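Local atomic coordinates of alpha-L-arabinosidase (Xanthomonas axonopodis pv. citri, PDB entry 6D25), a protein that probably removes L-arabinofuranosyl side groups from arabinoxylans, including internal di-substituted ones, as a family GH51 arabinofuranosidase. Residues A[217-222]-A[250-255]; A[323-328]-A[349-354]. One frame throughout, in Å; residues are numbered along the deposited sequence.

Both contacts belong to the parallel (beta/alpha)8 barrel of the enzyme. Contact 1 joins two successive helices of the outer layer, 212-224 and 246-256. Contact 2 packs the end of strand 319-325 and the loop after it against helix 346-361. They follow one another along the chain. Their centres are 28 Å apart and their nearest atoms about 11 Å, so they do not touch. Contact 2 lies next to the probable substrate site: its segment 323-328 carries Glu-324, which sits where this family is expected to have its nucleophile and is hydrogen-bonded to a glycerol, probably from the crystallisation liquor. Contact 1 lies farther out, 25 Å from the chain centre, beside both other subunits of the trimer.

Contact 1 (A[217-222]-A[250-255]); sequences DVFRRY and EVMMRE
In the helical layer around the (beta/alpha)8 barrel, Phe-219 and Arg-220 of helix 212-224 meet Met-252 and Glu-255 of helix 246-256. The closest CA atoms across the contact, those of Phe-219 and Met-252, are 8.9 Å apart. Side chains make the contact at two places.

The first is apolar. The Met-252 chain bends at its second and third torsions. This turns the methyl CE towards the neighbouring helix, where it lies 4.1 Å from CD2 of Phe-219. The methyl comes in obliquely on the ring. Both residues are buried. Phe-219 also packs on Pro-239, and Met-252 on Val-212 and Ala-216.

The second place is polar and nearer the surface. Arg-220 bends at chi3 and brings NH1 to 3.0 Å from the main-chain O of Glu-255, close to the end of helix 246-256. The same NH1 is 3.8 Å from Glu-255 OE1, a long salt bridge, although the guanidinium and carboxylate planes are only 5° apart. The other carboxylate oxygen is held from within its own helix. Arg-254 NE donates to Glu-255 OE2 over 2.9 Å, nearly straight at 167°, and meets it on the anti side. Glu-255 is thus shared by two arginines, which probably favours its charged form.

The stronger partner of Arg-220 is in another chain: its NE donates to the main-chain O of Asn-209 of the second subunit. Asp-217 has a salt bridge to Arg-211 of that subunit. The two helices are consecutive outer helices of a (beta/alpha)8 barrel, following strands 196-199 and 235-238. In this protein they are joined by one apolar pair and an Arg-220/Arg-254/Glu-255 salt-bridge network, beside the trimer interface.

Contact 2 (A[323-328]-A[349-354]); sequences DEWGTW and ALVASL
Val-351, Trp-325 and Thr-327 have the most surface buried here, and all three are enclosed by protein. Trp-325 and Thr-327 come from the end of strand 319-325 and the loop after it; Val-351 comes from helix 346-361.

Val-351 points towards the loop and meets Thr-327 methyl to methyl. CG2 of Thr-327 is 3.7 Å from CG2 of Val-351 and 4.0 Å from its CG1, so it touches both branches. The first torsion of Thr-327 (chi1 54°) divides the work of the side chain. It turns CG2 to the valine and leaves OG1 to bond Asp-348, one residue before segment 349-354.

Trp-325 reaches Ala-352, the next residue of the helix, with the six-membered part of its indole. CH2 lies 3.9 Å from CA of Ala-352, which sits at the ring edge, near the ring plane. The Ala-352 methyl CB is 4.2 Å from the same CH2. The indole edge thus comes up to the helix backbone alongside this small side chain. The ring also packs edge-to-face with Phe-359 and touches Met-298 of helix 285-312.

Gly-326 links the two, with a positive phi of 122° where the chain turns its corner. Glu-324, just before Trp-325, faces other partners: it has a salt bridge to Arg-95, and its OE1 is hydrogen-bonded to Tyr-268 and to a glycerol, probably from the crystallisation liquor. Its position at the end of the seventh barrel strand is consistent with the nucleophile of GH51 enzymes. One strand end thus probably serves the active site as well as the strand-helix packing of a (beta/alpha)8 barrel.

Contact 1 (A[217-222]-A[250-255])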
ATOM      1  N   ASP A 217      -9.755   3.767  -2.743  1.00 16.19           N
ATOM      2  CA  ASP A 217      -8.577   3.525  -3.605  1.00 16.25           C
ATOM      3  C   ASP A 217      -8.013   2.137  -3.347  1.00 15.78           C
ATOM      4  O   ASP A 217      -7.702   1.367  -4.284  1.00 15.26           O
ATOM      5  CB  ASP A 217      -7.514   4.607  -3.409  1.00 17.08           C
ATOM      6  CG  ASP A 217      -7.878   5.950  -4.008  1.00 18.29           C
ATOM      7  OD1 ASP A 217      -8.583   5.976  -5.053  1.00 19.19           O
ATOM      8  OD2 ASP A 217      -7.424   6.982  -3.458  1.00 19.78           O
ATOM      9  N   VAL A 218      -7.889   1.779  -2.073  1.00 15.88           N
ATOM     10  CA  VAL A 218      -7.349   0.481  -1.709  1.00 16.03           C
ATOM     11  C   VAL A 218      -8.277  -0.653  -2.206  1.00 15.61           C
ATOM     12  O   VAL A 218      -7.814  -1.649  -2.768  1.00 15.13           O
ATOM     13  CB  VAL A 218      -7.123   0.408  -0.190  1.00 16.85           C
ATOM     14  CG1 VAL A 218      -6.770  -0.989   0.260  1.00 17.42           C
ATOM     15  CG2 VAL A 218      -6.029   1.368   0.237  1.00 17.33           C
ATOM     16  N   PHE A 219      -9.574  -0.507  -1.996  1.00 14.78           N
ATOM     17  CA  PHE A 219     -10.548  -1.492  -2.469  1.00 14.71           C
ATOM     18  C   PHE A 219     -10.428  -1.655  -3.996  1.00 14.75           C
ATOM     19  O   PHE A 219     -10.342  -2.782  -4.485  1.00 14.56           O
ATOM     20  CB  PHE A 219     -11.992  -1.128  -2.071  1.00 14.37           C
ATOM     21  CG  PHE A 219     -12.992  -1.993  -2.791  1.00 14.37           C
ATOM     22  CD1 PHE A 219     -13.144  -3.331  -2.483  1.00 14.24           C
ATOM     23  CD2 PHE A 219     -13.681  -1.489  -3.877  1.00 15.00           C
ATOM     24  CE1 PHE A 219     -13.994  -4.140  -3.223  1.00 14.38           C
ATOM     25  CE2 PHE A 219     -14.551  -2.290  -4.612  1.00 14.87           C
ATOM     26  CZ  PHE A 219     -14.669  -3.623  -4.296  1.00 14.75           C
ATOM     27  N   ARG A 220     -10.469  -0.552  -4.722  1.00 15.10           N
ATOM     28  CA  ARG A 220     -10.371  -0.618  -6.189  1.00 15.94           C
ATOM     29  C   ARG A 220      -9.129  -1.417  -6.629  1.00 16.12           C
ATOM     30  O   ARG A 220      -9.196  -2.227  -7.575  1.00 16.28           O
ATOM     31  CB  ARG A 220     -10.362   0.795  -6.780  1.00 16.85           C
ATOM     32  CG  ARG A 220     -11.749   1.433  -6.779  1.00 17.82           C
ATOM     33  CD  ARG A 220     -11.733   2.883  -7.117  1.00 19.74           C
ATOM     34  NE  ARG A 220     -11.177   3.157  -8.435  1.00 21.60           N
ATOM     35  CZ  ARG A 220     -11.393   4.240  -9.131  1.00 25.25           C
ATOM     36  NH1 ARG A 220     -12.164   5.222  -8.621  1.00 29.65           N
ATOM     37  NH2 ARG A 220     -10.731   4.375 -10.287  1.00 26.92           N
ATOM     38  N   ARG A 221      -7.991  -1.169  -5.975  1.00 15.86           N
ATOM     39  CA  ARG A 221      -6.748  -1.839  -6.301  1.00 15.95           C
ATOM     40  C   ARG A 221      -6.830  -3.316  -5.923  1.00 15.51           C
ATOM     41  O   ARG A 221      -6.541  -4.197  -6.768  1.00 15.03           O
ATOM     42  CB  ARG A 221      -5.574  -1.193  -5.576  1.00 16.51           C
ATOM     43  CG  ARG A 221      -4.225  -1.863  -5.762  1.00 16.94           C
ATOM     44  CD  ARG A 221      -3.191  -1.068  -5.017  1.00 17.89           C
ATOM     45  NE  ARG A 221      -1.833  -1.540  -5.220  1.00 18.69           N
ATOM     46  CZ  ARG A 221      -0.762  -1.002  -4.653  1.00 20.08           C
ATOM     47  NH1 ARG A 221      -0.885  -0.032  -3.732  1.00 20.11           N
ATOM     48  NH2 ARG A 221       0.434  -1.466  -4.999  1.00 19.67           N
ATOM     49  N   TYR A 222      -7.173  -3.641  -4.682  1.00 15.23           N
ATOM     50  CA  TYR A 222      -7.080  -5.020  -4.237  1.00 15.50           C
ATOM     51  C   TYR A 222      -8.122  -5.909  -4.953  1.00 15.68           C
ATOM     52  O   TYR A 222      -7.831  -7.093  -5.262  1.00 16.25           O
ATOM     53  CB  TYR A 222      -7.259  -5.136  -2.724  1.00 15.26           C
ATOM     54  CG  TYR A 222      -6.020  -4.866  -1.913  1.00 15.45           C
ATOM     55  CD1 TYR A 222      -5.427  -3.616  -1.905  1.00 15.72           C
ATOM     56  CD2 TYR A 222      -5.380  -5.885  -1.210  1.00 15.56           C
ATOM     57  CE1 TYR A 222      -4.269  -3.372  -1.191  1.00 15.80           C
ATOM     58  CE2 TYR A 222      -4.231  -5.658  -0.490  1.00 15.26           C
ATOM     59  CZ  TYR A 222      -3.665  -4.394  -0.479  1.00 16.08           C
ATOM     60  OH  TYR A 222      -2.506  -4.136   0.235  1.00 16.06           O
ATOM     61  N   GLU A 250     -21.497   7.084   0.709  1.00 17.87           N
ATOM     62  CA  GLU A 250     -21.471   8.034  -0.378  1.00 19.64           C
ATOM     63  C   GLU A 250     -20.159   7.879  -1.181  1.00 19.13           C
ATOM     64  O   GLU A 250     -20.183   7.807  -2.421  1.00 18.13           O
ATOM     65  CB  GLU A 250     -21.624   9.448   0.181  1.00 22.29           C
ATOM     66  CG  GLU A 250     -21.396  10.531  -0.830  1.00 25.71           C
ATOM     67  CD  GLU A 250     -22.569  10.795  -1.741  1.00 30.02           C
ATOM     68  OE1 GLU A 250     -23.715  10.532  -1.340  1.00 33.10           O
ATOM     69  OE2 GLU A 250     -22.315  11.305  -2.862  1.00 35.07           O
ATOM     70  N   VAL A 251     -19.012   7.885  -0.494  1.00 18.29           N
ATOM     71  CA  VAL A 251     -17.748   7.862  -1.214  1.00 18.59           C
ATOM     72  C   VAL A 251     -17.514   6.481  -1.811  1.00 17.90           C
ATOM     73  O   VAL A 251     -17.062   6.399  -2.953  1.00 17.25           O
ATOM     74  CB  VAL A 251     -16.580   8.314  -0.315  1.00 18.58           C
ATOM     75  CG1 VAL A 251     -15.243   8.128  -1.008  1.00 18.73           C
ATOM     76  CG2 VAL A 251     -16.785   9.763   0.097  1.00 19.22           C
ATOM     77  N   MET A 252     -17.754   5.409  -1.074  1.00 18.03           N
ATOM     78  CA  MET A 252     -17.475   4.092  -1.632  1.00 18.93           C
ATOM     79  C   MET A 252     -18.329   3.892  -2.897  1.00 18.63           C
ATOM     80  O   MET A 252     -17.832   3.337  -3.893  1.00 18.14           O
ATOM     81  CB  MET A 252     -17.796   2.938  -0.679  1.00 20.42           C
ATOM     82  CG  MET A 252     -16.861   2.810   0.448  1.00 22.70           C
ATOM     83  SD  MET A 252     -15.114   2.393  -0.001  1.00 28.42           S
ATOM     84  CE  MET A 252     -15.373   1.121  -1.209  1.00 22.63           C
ATOM     85  N   MET A 253     -19.597   4.303  -2.860  1.00 18.09           N
ATOM     86  CA  MET A 253     -20.458   4.096  -4.028  1.00 18.87           C
ATOM     87  C   MET A 253     -20.036   5.036  -5.167  1.00 19.20           C
ATOM     88  O   MET A 253     -19.932   4.597  -6.321  1.00 18.86           O
ATOM     89  CB  MET A 253     -21.945   4.306  -3.654  1.00 18.95           C
ATOM     90  CG  MET A 253     -22.492   3.246  -2.755  1.00 18.12           C
ATOM     91  SD  MET A 253     -22.398   1.568  -3.397  1.00 18.80           S
ATOM     92  CE  MET A 253     -23.675   1.671  -4.650  1.00 19.14           C
ATOM     93  N   ARG A 254     -19.803   6.311  -4.854  1.00 19.37           N
ATOM     94  CA  ARG A 254     -19.398   7.282  -5.867  1.00 20.54           C
ATOM     95  C   ARG A 254     -18.117   6.784  -6.569  1.00 19.98           C
ATOM     96  O   ARG A 254     -17.985   6.883  -7.776  1.00 19.18           O
ATOM     97  CB  ARG A 254     -19.099   8.658  -5.266  1.00 22.03           C
ATOM     98  CG  ARG A 254     -18.680   9.743  -6.246  1.00 23.93           C
ATOM     99  CD  ARG A 254     -18.356  11.029  -5.450  1.00 27.08           C
ATOM    100  NE  ARG A 254     -17.051  10.938  -4.774  1.00 28.43           N
ATOM    101  CZ  ARG A 254     -16.739  11.478  -3.596  1.00 29.73           C
ATOM    102  NH1 ARG A 254     -17.617  12.198  -2.914  1.00 28.68           N
ATOM    103  NH2 ARG A 254     -15.510  11.336  -3.120  1.00 30.58           N
ATOM    104  N   GLU A 255     -17.161   6.288  -5.799  1.00 19.00           N
ATOM    105  CA  GLU A 255     -15.838   6.014  -6.310  1.00 20.21           C
ATOM    106  C   GLU A 255     -15.716   4.585  -6.844  1.00 19.56           C
ATOM    107  O   GLU A 255     -14.847   4.349  -7.685  1.00 19.87           O
ATOM    108  CB  GLU A 255     -14.729   6.226  -5.265  1.00 20.98           C
ATOM    109  CG  GLU A 255     -14.580   7.649  -4.836  1.00 22.51           C
ATOM    110  CD  GLU A 255     -14.267   8.619  -5.988  1.00 24.27           C
ATOM    111  OE1 GLU A 255     -13.526   8.266  -6.876  1.00 26.05           O
ATOM    112  OE2 GLU A 255     -14.742   9.741  -5.950  1.00 24.93           O
TER

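Contact 2 (A[323-328]-A[349-354])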
ATOM      1  N   ASP A 323     -23.255  -7.485   7.106  1.00 18.92           N
ATOM      2  CA  ASP A 323     -22.557  -8.751   7.444  1.00 19.87           C
ATOM      3  C   ASP A 323     -22.031  -8.739   8.881  1.00 17.79           C
ATOM      4  O   ASP A 323     -21.352  -9.687   9.252  1.00 16.35           O
ATOM      5  CB  ASP A 323     -21.549  -9.169   6.384  1.00 23.97           C
ATOM      6  CG  ASP A 323     -20.490  -8.129   6.201  1.00 26.07           C
ATOM      7  OD1 ASP A 323     -20.606  -7.120   6.916  1.00 26.12           O
ATOM      8  OD2 ASP A 323     -19.580  -8.361   5.379  1.00 28.10           O
ATOM      9  N   GLU A 324     -22.437  -7.754   9.688  1.00 16.40           N
ATOM     10  CA  GLU A 324     -22.397  -7.917  11.163  1.00 16.44           C
ATOM     11  C   GLU A 324     -23.620  -7.222  11.749  1.00 15.49           C
ATOM     12  O   GLU A 324     -23.812  -6.039  11.513  1.00 15.30           O
ATOM     13  CB  GLU A 324     -21.115  -7.349  11.804  1.00 17.75           C
ATOM     14  CG  GLU A 324     -19.852  -7.937  11.216  1.00 21.09           C
ATOM     15  CD  GLU A 324     -18.537  -7.365  11.729  1.00 23.49           C
ATOM     16  OE1 GLU A 324     -18.595  -6.644  12.740  1.00 26.61           O
ATOM     17  OE2 GLU A 324     -17.484  -7.636  11.081  1.00 28.75           O
ATOM     18  N   TRP A 325     -24.416  -7.975  12.495  1.00 14.82           N
ATOM     19  CA  TRP A 325     -25.496  -7.453  13.303  1.00 14.60           C
ATOM     20  C   TRP A 325     -25.703  -8.373  14.513  1.00 14.42           C
ATOM     21  O   TRP A 325     -25.173  -9.479  14.531  1.00 13.90           O
ATOM     22  CB  TRP A 325     -26.778  -7.299  12.480  1.00 14.38           C
ATOM     23  CG  TRP A 325     -27.375  -8.594  12.021  1.00 14.02           C
ATOM     24  CD1 TRP A 325     -27.014  -9.305  10.913  1.00 13.95           C
ATOM     25  CD2 TRP A 325     -28.447  -9.333  12.636  1.00 13.81           C
ATOM     26  NE1 TRP A 325     -27.749 -10.455  10.816  1.00 13.70           N
ATOM     27  CE2 TRP A 325     -28.663 -10.484  11.835  1.00 13.81           C
ATOM     28  CE3 TRP A 325     -29.230  -9.160  13.780  1.00 14.03           C
ATOM     29  CZ2 TRP A 325     -29.629 -11.442  12.155  1.00 13.74           C
ATOM     30  CZ3 TRP A 325     -30.204 -10.086  14.070  1.00 14.22           C
ATOM     31  CH2 TRP A 325     -30.403 -11.217  13.275  1.00 13.98           C
ATOM     32  N   GLY A 326     -26.479  -7.897  15.459  1.00 14.61           N
ATOM     33  CA  GLY A 326     -26.794  -8.629  16.686  1.00 14.98           C
ATOM     34  C   GLY A 326     -26.411  -7.881  17.939  1.00 15.25           C
ATOM     35  O   GLY A 326     -25.920  -6.767  17.888  1.00 15.23           O
ATOM     36  N   THR A 327     -26.675  -8.509  19.084  1.00 16.02           N
ATOM     37  CA  THR A 327     -26.468  -7.886  20.363  1.00 16.48           C
ATOM     38  C   THR A 327     -25.017  -8.046  20.812  1.00 16.50           C
ATOM     39  O   THR A 327     -24.380  -9.041  20.569  1.00 15.91           O
ATOM     40  CB  THR A 327     -27.425  -8.461  21.414  1.00 17.00           C
ATOM     41  OG1 THR A 327     -27.298  -9.889  21.465  1.00 16.71           O
ATOM     42  CG2 THR A 327     -28.849  -8.082  21.111  1.00 16.62           C
ATOM     43  N   TRP A 328     -24.560  -7.039  21.543  1.00 16.44           N
ATOM     44  CA  TRP A 328     -23.253  -7.061  22.194  1.00 16.80           C
ATOM     45  C   TRP A 328     -23.426  -6.583  23.638  1.00 17.10           C
ATOM     46  O   TRP A 328     -23.770  -5.429  23.866  1.00 16.99           O
ATOM     47  CB  TRP A 328     -22.267  -6.187  21.412  1.00 17.00           C
ATOM     48  CG  TRP A 328     -20.819  -6.429  21.713  1.00 17.25           C
ATOM     49  CD1 TRP A 328     -20.258  -6.819  22.898  1.00 16.98           C
ATOM     50  CD2 TRP A 328     -19.725  -6.234  20.797  1.00 16.97           C
ATOM     51  NE1 TRP A 328     -18.902  -6.909  22.774  1.00 17.08           N
ATOM     52  CE2 TRP A 328     -18.537  -6.548  21.497  1.00 17.48           C
ATOM     53  CE3 TRP A 328     -19.635  -5.824  19.470  1.00 17.46           C
ATOM     54  CZ2 TRP A 328     -17.276  -6.459  20.912  1.00 17.08           C
ATOM     55  CZ3 TRP A 328     -18.389  -5.769  18.873  1.00 17.63           C
ATOM     56  CH2 TRP A 328     -17.228  -6.089  19.589  1.00 17.91           C
ATOM     57  N   ALA A 349     -33.857 -13.427  21.171  1.00 15.78           N
ATOM     58  CA  ALA A 349     -34.793 -13.976  20.171  1.00 15.30           C
ATOM     59  C   ALA A 349     -35.569 -12.836  19.511  1.00 15.50           C
ATOM     60  O   ALA A 349     -35.685 -12.810  18.279  1.00 14.76           O
ATOM     61  CB  ALA A 349     -35.719 -14.950  20.811  1.00 15.41           C
ATOM     62  N   LEU A 350     -36.127 -11.918  20.324  1.00 15.68           N
ATOM     63  CA  LEU A 350     -36.884 -10.810  19.720  1.00 16.40           C
ATOM     64  C   LEU A 350     -35.984  -9.935  18.839  1.00 16.35           C
ATOM     65  O   LEU A 350     -36.449  -9.424  17.802  1.00 16.83           O
ATOM     66  CB  LEU A 350     -37.596  -9.991  20.808  1.00 17.25           C
ATOM     67  CG  LEU A 350     -39.005 -10.494  21.130  1.00 17.98           C
ATOM     68  CD1 LEU A 350     -38.982 -11.745  21.998  1.00 18.39           C
ATOM     69  CD2 LEU A 350     -39.840  -9.446  21.788  1.00 18.94           C
ATOM     70  N   VAL A 351     -34.732  -9.707  19.262  1.00 15.84           N
ATOM     71  CA  VAL A 351     -33.812  -8.968  18.430  1.00 15.96           C
ATOM     72  C   VAL A 351     -33.728  -9.632  17.051  1.00 15.67           C
ATOM     73  O   VAL A 351     -33.825  -8.954  16.017  1.00 15.85           O
ATOM     74  CB  VAL A 351     -32.421  -8.807  19.074  1.00 15.77           C
ATOM     75  CG1 VAL A 351     -31.365  -8.413  18.069  1.00 15.36           C
ATOM     76  CG2 VAL A 351     -32.474  -7.801  20.213  1.00 16.51           C
ATOM     77  N   ALA A 352     -33.563 -10.950  17.020  1.00 15.49           N
ATOM     78  CA  ALA A 352     -33.459 -11.645  15.729  1.00 15.42           C
ATOM     79  C   ALA A 352     -34.752 -11.512  14.919  1.00 15.76           C
ATOM     80  O   ALA A 352     -34.685 -11.233  13.718  1.00 15.60           O
ATOM     81  CB  ALA A 352     -33.077 -13.088  15.957  1.00 15.54           C
ATOM     82  N   SER A 353     -35.935 -11.705  15.532  1.00 15.94           N
ATOM     83  CA  SER A 353     -37.178 -11.657  14.751  1.00 16.31           C
ATOM     84  C   SER A 353     -37.388 -10.251  14.185  1.00 15.84           C
ATOM     85  O   SER A 353     -37.788 -10.118  13.007  1.00 15.84           O
ATOM     86  CB  SER A 353     -38.408 -12.132  15.510  1.00 16.86           C
ATOM     87  OG  SER A 353     -38.672 -11.269  16.594  1.00 19.30           O
ATOM     88  N   LEU A 354     -37.054  -9.236  14.941  1.00 15.29           N
ATOM     89  CA  LEU A 354     -37.268  -7.861  14.449  1.00 15.94           C
ATOM     90  C   LEU A 354     -36.339  -7.552  13.267  1.00 16.06           C
ATOM     91  O   LEU A 354     -36.745  -6.899  12.301  1.00 16.96           O
ATOM     92  CB  LEU A 354     -37.073  -6.867  15.587  1.00 16.43           C
ATOM     93  CG  LEU A 354     -38.047  -6.984  16.752  1.00 17.04           C
ATOM     94  CD1 LEU A 354     -37.623  -6.063  17.875  1.00 17.80           C
ATOM     95  CD2 LEU A 354     -39.447  -6.665  16.307  1.00 17.96           C
TER